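Side-chain contacts in voltage-sensor containing phosphatase (Ciona intestinalis, PDB 3V0D), which probably dephosphorylates membrane phosphoinositides with a PTEN-like phosphatase domain paired with a C2 domain, its activity governed by a voltage sensor absent from this fragment: residues 101-104 against 105-108; 115-118 against 119-122; 139-143 against 144-148; 155-158 against 159-163; 185-188 against 189-193. The protein carries 1 engineered substitution. All coordinates share one frame; numbering follows the deposited sequence. Where two conformers were deposited one is given.

Interaction 1: 101-104 against 105-108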
loop_
_atom_site.group_PDB
_atom_site.type_symbol
_atom_site.label_atom_id
_atom_site.label_comp_id
_atom_site.label_asym_id
_atom_site.label_seq_id
_atom_site.Cartn_x
_atom_site.Cartn_y
_atom_site.Cartn_z
ATOM N N VAL A 101 -1.118 -10.637 7.175
ATOM C CA VAL A 101 -0.348 -11.348 8.193
ATOM C C VAL A 101 0.803 -10.476 8.683
ATOM O O VAL A 101 1.039 -10.348 9.895
ATOM C CB VAL A 101 0.135 -12.694 7.655
ATOM C CG1 VAL A 101 1.234 -13.284 8.531
ATOM C CG2 VAL A 101 -1.029 -13.651 7.535
ATOM N N ASP A 102 1.570 -9.891 7.762
ATOM C CA ASP A 102 2.692 -9.059 8.171
ATOM C C ASP A 102 2.264 -7.796 8.892
ATOM O O ASP A 102 2.932 -7.349 9.825
ATOM C CB ASP A 102 3.569 -8.674 6.990
ATOM C CG ASP A 102 4.434 -9.823 6.475
ATOM O OD1 ASP A 102 4.379 -10.915 7.034
ATOM O OD2 ASP A 102 5.172 -9.614 5.498
ATOM N N LEU A 103 1.152 -7.193 8.469
ATOM C CA LEU A 103 0.645 -6.019 9.157
ATOM C C LEU A 103 0.263 -6.357 10.604
ATOM O O LEU A 103 0.625 -5.606 11.530
ATOM C CB LEU A 103 -0.542 -5.443 8.393
ATOM C CG LEU A 103 -1.153 -4.148 8.958
ATOM C CD1 LEU A 103 -0.131 -3.035 9.091
ATOM C CD2 LEU A 103 -2.333 -3.719 8.094
ATOM N N LEU A 104 -0.442 -7.470 10.806
ATOM C CA LEU A 104 -0.835 -7.825 12.165
ATOM C C LEU A 104 0.387 -8.196 13.017
ATOM O O LEU A 104 0.403 -7.919 14.216
ATOM C CB LEU A 104 -1.851 -8.947 12.170
ATOM C CG LEU A 104 -3.201 -8.625 11.574
ATOM C CD1 LEU A 104 -4.181 -9.768 11.784
ATOM C CD2 LEU A 104 -3.798 -7.322 12.022
ATOM N N LYS A 105 1.389 -8.823 12.405
ATOM C CA LYS A 105 2.625 -9.150 13.132
ATOM C C LYS A 105 3.340 -7.886 13.571
ATOM O O LYS A 105 3.820 -7.795 14.702
ATOM C CB LYS A 105 3.504 -10.034 12.258
ATOM C CG LYS A 105 4.692 -10.663 12.936
ATOM C CD LYS A 105 5.440 -11.554 11.927
ATOM C CE LYS A 105 6.671 -12.219 12.532
ATOM N NZ LYS A 105 7.714 -11.242 12.967
ATOM N N PHE A 106 3.391 -6.884 12.682
ATOM C CA PHE A 106 3.968 -5.596 13.027
ATOM C C PHE A 106 3.189 -4.956 14.203
ATOM O O PHE A 106 3.791 -4.473 15.170
ATOM C CB PHE A 106 3.948 -4.650 11.803
ATOM C CG PHE A 106 3.973 -3.202 12.195
ATOM C CD1 PHE A 106 5.140 -2.592 12.669
ATOM C CD2 PHE A 106 2.794 -2.455 12.150
ATOM C CE1 PHE A 106 5.125 -1.249 13.079
ATOM C CE2 PHE A 106 2.792 -1.114 12.556
ATOM C CZ PHE A 106 3.961 -0.516 13.024
ATOM N N ILE A 107 1.855 -4.966 14.118
ATOM C CA ILE A 107 1.041 -4.337 15.161
ATOM C C ILE A 107 1.328 -5.018 16.500
ATOM O O ILE A 107 1.480 -4.344 17.511
ATOM C CB ILE A 107 -0.457 -4.373 14.790
ATOM C CG1 ILE A 107 -0.744 -3.399 13.628
ATOM C CG2 ILE A 107 -1.336 -4.079 16.010
ATOM C CD1 ILE A 107 -0.607 -1.888 13.978
ATOM N N ASP A 108 1.413 -6.343 16.528
ATOM C CA ASP A 108 1.681 -7.006 17.791
ATOM C C ASP A 108 3.075 -6.706 18.317
ATOM O O ASP A 108 3.265 -6.529 19.529
ATOM C CB ASP A 108 1.459 -8.497 17.723
ATOM C CG ASP A 108 1.218 -9.067 19.139
ATOM O OD1 ASP A 108 2.060 -9.797 19.650
ATOM O OD2 ASP A 108 0.207 -8.715 19.790
#
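L103 and F106, three residues apart on one helix, send their side chains out on the same flank, and CD1 of the leucine comes 4.3 Å from CD2 of the phenylalanine ring. Both side chains carry CG anti to the backbone N (chi1 -177° for L103, 156° for F106), a setting that puts each beside its own carbonyl carbon. The ring is also turned so that the carbonyl oxygen of L103 lies at its edge, near the ring plane, 3.9 Å from F106 CD2. I107 meets the same oxygen from one turn on: its CG1 approaches L103 O to 3.3 Å, and its amide N takes that oxygen as acceptor at 2.9 Å.

The frame is helix 100-115 of the tensin-type phosphatase domain, and its regular i to i+4 ladder continues with F106 N to D102 O at 2.9 Å and D108 N to L104 O at 3.0 Å. The ladder fixes which flank each side chain occupies. L103, F106 and I107 face helix 131-143, where L103 and F106 both touch L136, and F106 meets Y70 edge-to-face. L104 turns to F185 and I188 of helix 176-191. K105 touches the preceding turn with its CB, 3.4 Å from V101 O; its chain then runs extended until a final bend at chi4, and its NZ is hydrogen-bonded to Y88 OH.

Interaction 2: 115-118 against 119-122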
loop_
_atom_site.group_PDB
_atom_site.type_symbol
_atom_site.label_atom_id
_atom_site.label_comp_id
_atom_site.label_asym_id
_atom_site.label_seq_id
_atom_site.Cartn_x
_atom_site.Cartn_y
_atom_site.Cartn_z
ATOM N N THR A 115 3.780 -1.269 25.207
ATOM C CA THR A 115 3.049 -1.426 26.463
ATOM C C THR A 115 4.004 -1.491 27.638
ATOM O O THR A 115 3.631 -1.179 28.769
ATOM C CB THR A 115 2.222 -2.720 26.382
ATOM O OG1 THR A 115 1.313 -2.632 25.286
ATOM C CG2 THR A 115 1.400 -2.887 27.600
ATOM N N SER A 116 5.243 -1.892 27.380
ATOM C CA SER A 116 6.177 -2.131 28.461
ATOM C C SER A 116 6.734 -0.868 29.143
ATOM O O SER A 116 7.246 -0.967 30.254
ATOM C CB SER A 116 7.312 -3.040 27.996
ATOM O OG SER A 116 8.086 -2.412 26.992
ATOM N N ASP A 117 6.611 0.310 28.518
ATOM C CA ASP A 117 7.205 1.539 29.068
ATOM C C ASP A 117 6.555 2.735 28.373
ATOM O O ASP A 117 6.578 2.804 27.153
ATOM C CB ASP A 117 8.723 1.459 28.833
ATOM C CG ASP A 117 9.531 2.646 29.359
ATOM O OD1 ASP A 117 10.736 2.408 29.604
ATOM O OD2 ASP A 117 9.046 3.792 29.463
ATOM N N PRO A 118 5.960 3.681 29.131
ATOM C CA PRO A 118 5.241 4.806 28.482
ATOM C C PRO A 118 6.161 5.767 27.715
ATOM O O PRO A 118 5.669 6.590 26.920
ATOM C CB PRO A 118 4.590 5.524 29.663
ATOM C CG PRO A 118 5.531 5.231 30.790
ATOM C CD PRO A 118 5.918 3.792 30.600
ATOM N N ASP A 119 7.471 5.672 27.963
ATOM C CA ASP A 119 8.428 6.503 27.243
ATOM C C ASP A 119 9.040 5.798 26.030
ATOM O O ASP A 119 9.902 6.374 25.357
ATOM C CB ASP A 119 9.541 6.995 28.176
ATOM C CG ASP A 119 8.998 7.778 29.365
ATOM O OD1 ASP A 119 9.498 7.594 30.495
ATOM O OD2 ASP A 119 8.079 8.592 29.172
ATOM N N HIS A 120 8.616 4.569 25.728
ATOM C CA HIS A 120 9.077 3.924 24.509
ATOM C C HIS A 120 8.563 4.662 23.284
ATOM O O HIS A 120 7.442 5.179 23.265
ATOM C CB HIS A 120 8.654 2.465 24.506
ATOM C CG HIS A 120 9.569 1.594 25.297
ATOM N ND1 HIS A 120 9.377 0.239 25.427
ATOM C CD2 HIS A 120 10.687 1.889 26.005
ATOM C CE1 HIS A 120 10.340 -0.268 26.183
ATOM N NE2 HIS A 120 11.150 0.713 26.537
ATOM N N VAL A 121 9.404 4.696 22.248
ATOM C CA VAL A 121 9.011 5.248 20.966
ATOM C C VAL A 121 9.223 4.225 19.862
ATOM O O VAL A 121 10.056 3.303 19.962
ATOM C CB VAL A 121 9.753 6.581 20.621
ATOM C CG1 VAL A 121 9.620 7.564 21.771
ATOM C CG2 VAL A 121 11.212 6.374 20.264
ATOM N N ILE A 122 8.462 4.425 18.784
ATOM C CA ILE A 122 8.654 3.699 17.544
ATOM C C ILE A 122 8.958 4.699 16.459
ATOM O O ILE A 122 8.351 5.770 16.383
ATOM C CB ILE A 122 7.445 2.798 17.182
ATOM C CG1 ILE A 122 6.137 3.575 16.998
ATOM C CG2 ILE A 122 7.302 1.689 18.224
ATOM C CD1 ILE A 122 4.921 2.682 16.702
HETATM O O HOH W 1 10.051 5.175 31.514
HETATM O O HOH W 2 5.018 5.209 24.489
#
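D117 meets H120 twice: its carbonyl oxygen accepts the H120 amide N at 3.0 Å (N-H...O 165°), and its CB sits over the imidazole face, 3.4 Å from the ring centroid, as a CH-pi contact. The first bond closes a type I beta turn from D117 to H120. The D117 carboxylate adds an Asx turn, because OD2 accepts the backbone N of D119 at 2.9 Å from the anti side, some way out of the carboxylate plane. CG anti to the backbone N (chi1 -179°) directs the carboxylate to this amide, with its plane 29° from that of the imidazole and stacked on it.

Both carboxylate oxygens of D117 have partners. OD1 forms a salt bridge with K66 NZ, and OD2 receives, besides the D119 amide, a proton from water 1 at 2.7 Å. The same water donates to D119 OD1 at 2.7 Å; it therefore bridges two like-charged groups whose nearest oxygens, D117 OD2 and D119 OD1, are 4.0 Å apart, and should ease their repulsion. On the imidazole, ND1 is hydrogen-bonded to W113 O, an acceptor that S116 OG also uses.

The turn reverses the chain between helix 100-115 and strand 121-125. H120 stacks on W113 of that helix, while V121 begins the strand with backbone bonds to K66 and R68, next to strand 67-73.

Interaction 3: 139-143 against 144-148. With PO4 (phosphate ion), chain D.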
loop_
_atom_site.group_PDB
_atom_site.type_symbol
_atom_site.label_atom_id
_atom_site.label_comp_id
_atom_site.label_asym_id
_atom_site.label_seq_id
_atom_site.Cartn_x
_atom_site.Cartn_y
_atom_site.Cartn_z
ATOM N N SER A 139 -2.217 2.640 10.789
ATOM C CA SER A 139 -2.724 1.432 11.439
ATOM C C SER A 139 -2.381 1.457 12.935
ATOM O O SER A 139 -3.229 1.097 13.767
ATOM C CB SER A 139 -2.142 0.185 10.764
ATOM O OG SER A 139 -2.581 0.069 9.420
ATOM N N TRP A 140 -1.148 1.835 13.276
ATOM C CA TRP A 140 -0.773 1.928 14.696
ATOM C C TRP A 140 -1.652 2.911 15.456
ATOM O O TRP A 140 -2.070 2.631 16.567
ATOM C CB TRP A 140 0.711 2.277 14.847
ATOM C CG TRP A 140 1.034 2.556 16.272
ATOM C CD1 TRP A 140 1.267 3.792 16.839
ATOM C CD2 TRP A 140 1.032 1.625 17.347
ATOM N NE1 TRP A 140 1.438 3.672 18.193
ATOM C CE2 TRP A 140 1.280 2.354 18.531
ATOM C CE3 TRP A 140 0.841 0.249 17.427
ATOM C CZ2 TRP A 140 1.341 1.748 19.780
ATOM C CZ3 TRP A 140 0.897 -0.354 18.673
ATOM C CH2 TRP A 140 1.154 0.395 19.826
ATOM N N LEU A 141 -1.930 4.072 14.853
ATOM C CA LEU A 141 -2.748 5.066 15.525
ATOM C C LEU A 141 -4.156 4.572 15.787
ATOM O O LEU A 141 -4.748 4.919 16.810
ATOM C CB LEU A 141 -2.756 6.372 14.738
ATOM C CG LEU A 141 -1.413 7.072 14.669
ATOM C CD1 LEU A 141 -1.468 8.220 13.663
ATOM C CD2 LEU A 141 -0.922 7.514 16.076
ATOM N N LEU A 142 -4.692 3.751 14.880
ATOM C CA LEU A 142 -5.963 3.079 15.108
ATOM C C LEU A 142 -5.841 2.091 16.266
ATOM O O LEU A 142 -6.697 2.036 17.155
ATOM C CB LEU A 142 -6.415 2.313 13.864
ATOM C CG LEU A 142 -6.923 3.131 12.699
ATOM C CD1 LEU A 142 -7.139 2.236 11.482
ATOM C CD2 LEU A 142 -8.198 3.891 13.076
ATOM N N GLU A 143 -4.795 1.267 16.245
ATOM C CA GLU A 143 -4.592 0.291 17.337
ATOM C C GLU A 143 -4.498 0.994 18.691
ATOM O O GLU A 143 -5.048 0.514 19.686
ATOM C CB GLU A 143 -3.321 -0.517 17.092
ATOM C CG GLU A 143 -3.046 -1.491 18.249
ATOM C CD GLU A 143 -4.167 -2.488 18.505
ATOM O OE1 GLU A 143 -4.248 -3.023 19.643
ATOM O OE2 GLU A 143 -4.969 -2.731 17.585
ATOM N N ASP A 144 -3.801 2.121 18.725
ATOM C CA ASP A 144 -3.557 2.839 19.954
ATOM C C ASP A 144 -4.754 3.668 20.383
ATOM O O ASP A 144 -4.731 4.257 21.448
ATOM C CB ASP A 144 -2.328 3.737 19.762
ATOM C CG ASP A 144 -1.626 4.084 21.064
ATOM O OD1 ASP A 144 -1.094 5.210 21.128
ATOM O OD2 ASP A 144 -1.597 3.240 22.000
ATOM N N GLY A 145 -5.800 3.738 19.568
ATOM C CA GLY A 145 -7.063 4.356 19.954
ATOM C C GLY A 145 -7.164 5.850 19.753
ATOM O O GLY A 145 -8.161 6.426 20.126
ATOM N N LYS A 146 -6.147 6.466 19.154
ATOM C CA LYS A 146 -6.179 7.908 18.908
ATOM C C LYS A 146 -7.267 8.297 17.913
ATOM O O LYS A 146 -7.820 9.410 17.984
ATOM C CB LYS A 146 -4.796 8.402 18.470
ATOM C CG LYS A 146 -3.881 8.523 19.725
ATOM C CD LYS A 146 -2.425 8.756 19.484
ATOM C CE LYS A 146 -1.709 9.014 20.813
ATOM N NZ LYS A 146 -1.894 7.963 21.849
ATOM N N PHE A 147 -7.553 7.377 16.997
ATOM C CA PHE A 147 -8.630 7.529 16.027
ATOM C C PHE A 147 -9.404 6.240 15.989
ATOM O O PHE A 147 -8.862 5.181 16.301
ATOM C CB PHE A 147 -8.081 7.821 14.625
ATOM C CG PHE A 147 -7.207 9.029 14.609
ATOM C CD1 PHE A 147 -5.841 8.906 14.742
ATOM C CD2 PHE A 147 -7.756 10.309 14.576
ATOM C CE1 PHE A 147 -5.042 10.023 14.782
ATOM C CE2 PHE A 147 -6.947 11.421 14.621
ATOM C CZ PHE A 147 -5.602 11.277 14.736
ATOM N N ASP A 148 -10.651 6.355 15.554
ATOM C CA ASP A 148 -11.594 5.251 15.421
ATOM C C ASP A 148 -11.778 4.807 13.967
ATOM O O ASP A 148 -12.311 3.725 13.715
ATOM C CB ASP A 148 -13.009 5.690 15.912
ATOM C CG ASP A 148 -13.087 6.024 17.394
ATOM O OD1 ASP A 148 -13.909 6.906 17.754
ATOM O OD2 ASP A 148 -12.392 5.380 18.208
HETATM P P PO4 D . 1.101 8.924 24.128
HETATM O O1 PO4 D . 1.195 7.455 24.461
HETATM O O2 PO4 D . 1.571 9.665 25.366
HETATM O O3 PO4 D . 2.044 9.174 22.968
HETATM O O4 PO4 D . -0.307 9.286 23.786
HETATM O O HOH W 3 1.528 5.475 20.504
HETATM O O HOH W 4 -9.386 2.569 17.265
#
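A Schellman motif ends helix 131-143, turning the chain back from L141 and L142 through G145 and K146. G145 has the positive phi (86°) of this motif. Its N bonds to L142 O at 3.1 Å, coming from above the carbonyl plane, while K146 N makes a weak bond to L141 O, also at 3.1 Å. Beyond the glycine, F147 lies alongside L141, whose CB is at the ring edge, 4.0 Å from F147 CD1.

On another flank, the D144 side chain covers part of a W140 face, its CB offset toward the indole rim and its carboxylate plane only 21° from the ring plane. Water 3 joins the two polar ends, accepting from W140 NE1 at 2.9 Å and donating to D144 OD1 at 2.7 Å. K146 NZ reaches D144 OD1 at 3.0 Å from above the carboxylate plane, a salt bridge.

K146 NZ also bonds to O4 of a phosphate ion at 2.8 Å, the ion being held by H33 ND1 as well. Set between two anions, the ammonium group is likely to stay charged, and D144 OD1 is gripped by both lysine and water. The phosphate, probably from the crystallisation liquor, shows that this surface accepts an anion, without identifying a substrate site.

Interaction 4: 155-158 against 159-163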
loop_
_atom_site.group_PDB
_atom_site.type_symbol
_atom_site.label_atom_id
_atom_site.label_comp_id
_atom_site.label_asym_id
_atom_site.label_seq_id
_atom_site.Cartn_x
_atom_site.Cartn_y
_atom_site.Cartn_z
ATOM N N GLU A 155 -5.665 10.862 7.467
ATOM C CA GLU A 155 -5.607 12.302 7.312
ATOM C C GLU A 155 -4.702 12.912 8.355
ATOM O O GLU A 155 -3.996 13.867 8.049
ATOM C CB GLU A 155 -7.001 12.891 7.386
ATOM C CG GLU A 155 -7.779 12.612 6.132
ATOM C CD GLU A 155 -9.036 13.406 5.969
ATOM O OE1 GLU A 155 -9.728 13.154 4.965
ATOM O OE2 GLU A 155 -9.338 14.273 6.806
ATOM N N TYR A 156 -4.679 12.374 9.570
ATOM C CA TYR A 156 -3.773 12.876 10.598
ATOM C C TYR A 156 -2.314 12.647 10.181
ATOM O O TYR A 156 -1.472 13.564 10.248
ATOM C CB TYR A 156 -4.075 12.250 11.961
ATOM C CG TYR A 156 -3.131 12.747 13.012
ATOM C CD1 TYR A 156 -3.290 14.027 13.556
ATOM C CD2 TYR A 156 -2.093 11.955 13.494
ATOM C CE1 TYR A 156 -2.418 14.516 14.511
ATOM C CE2 TYR A 156 -1.224 12.433 14.462
ATOM C CZ TYR A 156 -1.379 13.711 14.957
ATOM O OH TYR A 156 -0.528 14.205 15.923
ATOM N N PHE A 157 -1.999 11.435 9.731
ATOM C CA PHE A 157 -0.651 11.179 9.233
ATOM C C PHE A 157 -0.304 12.164 8.122
ATOM O O PHE A 157 0.775 12.765 8.129
ATOM C CB PHE A 157 -0.530 9.730 8.709
ATOM C CG PHE A 157 0.789 9.484 8.055
ATOM C CD1 PHE A 157 1.944 9.275 8.811
ATOM C CD2 PHE A 157 0.905 9.510 6.666
ATOM C CE1 PHE A 157 3.184 9.093 8.188
ATOM C CE2 PHE A 157 2.152 9.324 6.041
ATOM C CZ PHE A 157 3.282 9.117 6.809
ATOM N N GLY A 158 -1.228 12.323 7.178
ATOM C CA GLY A 158 -0.971 13.243 6.073
ATOM C C GLY A 158 -0.745 14.671 6.571
ATOM O O GLY A 158 0.154 15.342 6.085
ATOM N N SER A 159 -1.523 15.110 7.559
ATOM C CA SER A 159 -1.401 16.463 8.098
ATOM C C SER A 159 -0.074 16.694 8.789
ATOM O O SER A 159 0.415 17.821 8.851
ATOM C CB SER A 159 -2.555 16.777 9.061
ATOM O OG SER A 159 -2.399 16.222 10.365
ATOM N N ARG A 160 0.506 15.627 9.341
ATOM C CA ARG A 160 1.776 15.758 10.080
ATOM C C ARG A 160 2.997 15.579 9.195
ATOM O O ARG A 160 4.026 16.184 9.460
ATOM C CB ARG A 160 1.807 14.817 11.290
ATOM C CG ARG A 160 0.740 15.144 12.328
ATOM C CD ARG A 160 0.437 16.640 12.320
ATOM N NE ARG A 160 -0.122 17.107 13.570
ATOM C CZ ARG A 160 -1.320 17.655 13.709
ATOM N NH1 ARG A 160 -2.139 17.814 12.664
ATOM N NH2 ARG A 160 -1.678 18.065 14.917
ATOM N N ARG A 161 2.893 14.728 8.175
ATOM C CA ARG A 161 4.037 14.287 7.395
ATOM C C ARG A 161 4.120 14.911 6.001
ATOM O O ARG A 161 5.177 14.861 5.372
ATOM C CB ARG A 161 4.035 12.740 7.341
ATOM C CG ARG A 161 5.227 12.099 6.680
ATOM C CD ARG A 161 6.515 12.304 7.496
ATOM N NE ARG A 161 7.608 11.663 6.780
ATOM C CZ ARG A 161 8.863 12.093 6.748
ATOM N NH1 ARG A 161 9.265 13.103 7.517
ATOM N NH2 ARG A 161 9.736 11.458 5.985
ATOM N N THR A 162 3.034 15.517 5.528
ATOM C CA THR A 162 2.983 16.056 4.159
ATOM C C THR A 162 2.335 17.433 4.147
ATOM O O THR A 162 1.957 17.957 5.196
ATOM C CB THR A 162 2.198 15.127 3.179
ATOM O OG1 THR A 162 0.785 15.301 3.367
ATOM C CG2 THR A 162 2.589 13.657 3.369
ATOM N N ASP A 163 2.193 18.015 2.959
ATOM C CA ASP A 163 1.517 19.309 2.831
ATOM C C ASP A 163 -0.002 19.232 2.962
ATOM O O ASP A 163 -0.666 20.271 2.977
ATOM C CB ASP A 163 1.918 20.017 1.532
ATOM C CG ASP A 163 3.317 20.616 1.596
ATOM O OD1 ASP A 163 3.826 21.044 0.537
ATOM O OD2 ASP A 163 3.913 20.661 2.696
#
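R161 lies over the ring of F157, one helical turn earlier, and its course can be traced outward. CB stands above one face of the F157 ring, 4.0 Å from the centroid and 21° off the normal, a CH-pi contact; it also lies 3.4 Å from F157 O, the acceptor of R161 N at 2.9 Å. CG, anti to the backbone N (chi1 -174°), follows the ring outward to 3.6 Å from F157 CZ, which sets the two side chains side by side, pointing the same way. Beyond CG the chain leaves the ring for outside partners: NE bonds to G129 O, NH2 to G128 O, and NH1 to T28 OG1 and, as a salt bridge, to D26 OD1. All three nitrogens thus have partners, and the flat group is fixed in rotation.

On another side of the helix S159 OG donates to Y156 O at 2.8 Å, returning its hydroxyl to the preceding turn.

G128 and G129 belong to the HCX5R signature loop, the P-loop of protein tyrosine phosphatases, whose cysteine is an engineered serine here. Grasping two of its carbonyls, R161 probably acts as a second-shell residue, joining the last turn of helix 150-161 to the phosphate-binding loop.

Interaction 5: 185-188 against 189-193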
loop_
_atom_site.group_PDB
_atom_site.type_symbol
_atom_site.label_atom_id
_atom_site.label_comp_id
_atom_site.label_asym_id
_atom_site.label_seq_id
_atom_site.Cartn_x
_atom_site.Cartn_y
_atom_site.Cartn_z
ATOM N N PHE A 185 -7.389 -3.081 8.214
ATOM C CA PHE A 185 -7.016 -3.155 9.613
ATOM C C PHE A 185 -8.147 -2.655 10.526
ATOM O O PHE A 185 -8.445 -3.274 11.544
ATOM C CB PHE A 185 -5.702 -2.415 9.881
ATOM C CG PHE A 185 -5.291 -2.556 11.314
ATOM C CD1 PHE A 185 -4.930 -3.800 11.831
ATOM C CD2 PHE A 185 -5.363 -1.470 12.188
ATOM C CE1 PHE A 185 -4.670 -3.955 13.196
ATOM C CE2 PHE A 185 -5.068 -1.627 13.531
ATOM C CZ PHE A 185 -4.712 -2.852 14.037
ATOM N N GLU A 186 -8.769 -1.546 10.157
ATOM C CA GLU A 186 -9.915 -1.056 10.920
ATOM C C GLU A 186 -10.992 -2.135 11.039
ATOM O O GLU A 186 -11.550 -2.356 12.124
ATOM C CB GLU A 186 -10.471 0.196 10.255
ATOM C CG GLU A 186 -11.704 0.769 10.976
ATOM C CD GLU A 186 -12.413 1.900 10.238
ATOM O OE1 GLU A 186 -11.842 2.509 9.332
ATOM O OE2 GLU A 186 -13.572 2.208 10.607
ATOM N N LYS A 187 -11.289 -2.805 9.924
ATOM C CA LYS A 187 -12.306 -3.853 9.916
ATOM C C LYS A 187 -11.896 -5.036 10.788
ATOM O O LYS A 187 -12.743 -5.641 11.476
ATOM C CB LYS A 187 -12.585 -4.319 8.484
ATOM C CG LYS A 187 -13.723 -5.327 8.358
ATOM C CD LYS A 187 -14.189 -5.527 6.922
ATOM C CE LYS A 187 -14.862 -4.277 6.364
ATOM N NZ LYS A 187 -16.001 -3.809 7.221
ATOM N N ILE A 188 -10.619 -5.404 10.753
ATOM C CA ILE A 188 -10.111 -6.483 11.586
ATOM C C ILE A 188 -10.280 -6.150 13.079
ATOM O O ILE A 188 -10.743 -6.981 13.870
ATOM C CB ILE A 188 -8.656 -6.779 11.210
ATOM C CG1 ILE A 188 -8.657 -7.540 9.893
ATOM C CG2 ILE A 188 -7.930 -7.565 12.315
ATOM C CD1 ILE A 188 -7.316 -7.639 9.208
ATOM N N LYS A 189 -9.925 -4.926 13.465
ATOM C CA LYS A 189 -10.108 -4.504 14.853
ATOM C C LYS A 189 -11.567 -4.494 15.249
ATOM O O LYS A 189 -11.920 -4.954 16.336
ATOM C CB LYS A 189 -9.389 -3.158 15.054
ATOM C CG LYS A 189 -9.308 -2.630 16.475
ATOM C CD LYS A 189 -8.452 -1.368 16.555
ATOM C CE LYS A 189 -8.437 -0.783 17.955
ATOM N NZ LYS A 189 -7.875 -1.690 18.967
ATOM N N LYS A 190 -12.426 -3.963 14.385
ATOM C CA LYS A 190 -13.816 -3.769 14.762
ATOM C C LYS A 190 -14.644 -5.037 14.688
ATOM O O LYS A 190 -15.527 -5.229 15.533
ATOM C CB LYS A 190 -14.448 -2.669 13.914
ATOM C CG LYS A 190 -13.965 -1.275 14.270
ATOM C CD LYS A 190 -14.705 -0.197 13.495
ATOM C CE LYS A 190 -14.245 1.195 13.933
ATOM N NZ LYS A 190 -14.888 2.282 13.148
ATOM N N ASN A 191 -14.378 -5.915 13.722
ATOM C CA ASN A 191 -15.258 -7.046 13.439
ATOM C C ASN A 191 -14.673 -8.409 13.713
ATOM O O ASN A 191 -15.429 -9.384 13.821
ATOM C CB ASN A 191 -15.740 -7.004 11.978
ATOM C CG ASN A 191 -16.541 -5.732 11.652
ATOM O OD1 ASN A 191 -16.931 -4.969 12.541
ATOM N ND2 ASN A 191 -16.792 -5.517 10.372
ATOM N N TYR A 192 -13.346 -8.489 13.813
ATOM C CA TYR A 192 -12.669 -9.770 13.984
ATOM C C TYR A 192 -11.859 -9.826 15.265
ATOM O O TYR A 192 -11.043 -10.720 15.450
ATOM C CB TYR A 192 -11.784 -10.069 12.764
ATOM C CG TYR A 192 -12.589 -10.293 11.507
ATOM C CD1 TYR A 192 -13.075 -11.555 11.197
ATOM C CD2 TYR A 192 -12.881 -9.240 10.641
ATOM C CE1 TYR A 192 -13.800 -11.765 10.036
ATOM C CE2 TYR A 192 -13.600 -9.444 9.469
ATOM C CZ TYR A 192 -14.071 -10.715 9.187
ATOM O OH TYR A 192 -14.782 -10.932 8.027
ATOM N N GLY A 193 -12.060 -8.856 16.162
ATOM C CA GLY A 193 -11.383 -8.885 17.452
ATOM C C GLY A 193 -9.881 -8.714 17.324
ATOM O O GLY A 193 -9.151 -9.131 18.219
#
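F185 begins the contact through its backbone, its carbonyl oxygen taking K189 N at 2.9 Å, while CB of K189 lies 3.6 Å from the same F185 O.

E186 makes the main side-chain pair, an i to i+4 salt bridge in which K190 NZ meets OE2 at 2.9 Å. The lysine arrives on the anti side of that oxygen, 26° out of the carboxylate plane. CG of E186 is anti to the backbone N (chi1 179°), and the K190 chain, extended beyond its CG, carries NZ back one turn to the carboxylate. The two chains slant across one another, with E186 CG 3.9 Å from K190 CE. Each charge has a further partner: E186 OE1 accepts A150 N, and K190 NZ also bonds to D148 O. The pair thereby links this helix to the start of helix 150-161.

K187 contributes its carbonyl, which accepts N191 N at 2.8 Å. Its oxygen also lies at the edge of the Y192 ring, near the ring plane and 3.7 Å from CD2.

I188 O receives the bond at the end of the helix, from Y192 N at 3.0 Å, with the donor 39° above the carbonyl plane, a departure that matches Y192 being the first residue to leave helical angles. G193 then turns the chain with positive phi, and I188 makes a backbone bond to G194.

Helix 176-191 thus packs F185 between helices 100-115 and 131-143, where it touches I107 and S139, and sets I188 on L100. At its end Y192 reaches P197, P198 and L298, the last on the loop between strands 290-295 and 303-307 of the C2 domain.

Interactions 1, 3 and 5 form a packed cluster, their centres 12 to 14 Å apart. I107 CG2 of interaction 1 is 3.8 Å from E143 CG of interaction 3, and F185 CE2 of interaction 5 comes within 3.3 Å of S139 O. Interaction 2 joins this cluster through I122 CD1, 3.8 Å from W140 CD1. On another side, F147 CZ of interaction 3 meets Y156 CB of interaction 4 at 3.3 Å, whereas interactions 4 and 5 stay about 11 Å apart at their nearest atoms. Helix 131-143 is therefore the common partner: it follows the phosphate-binding loop that R161 of interaction 4 bonds to, while the loop after its other end holds, through K146, the phosphate ion of interaction 3.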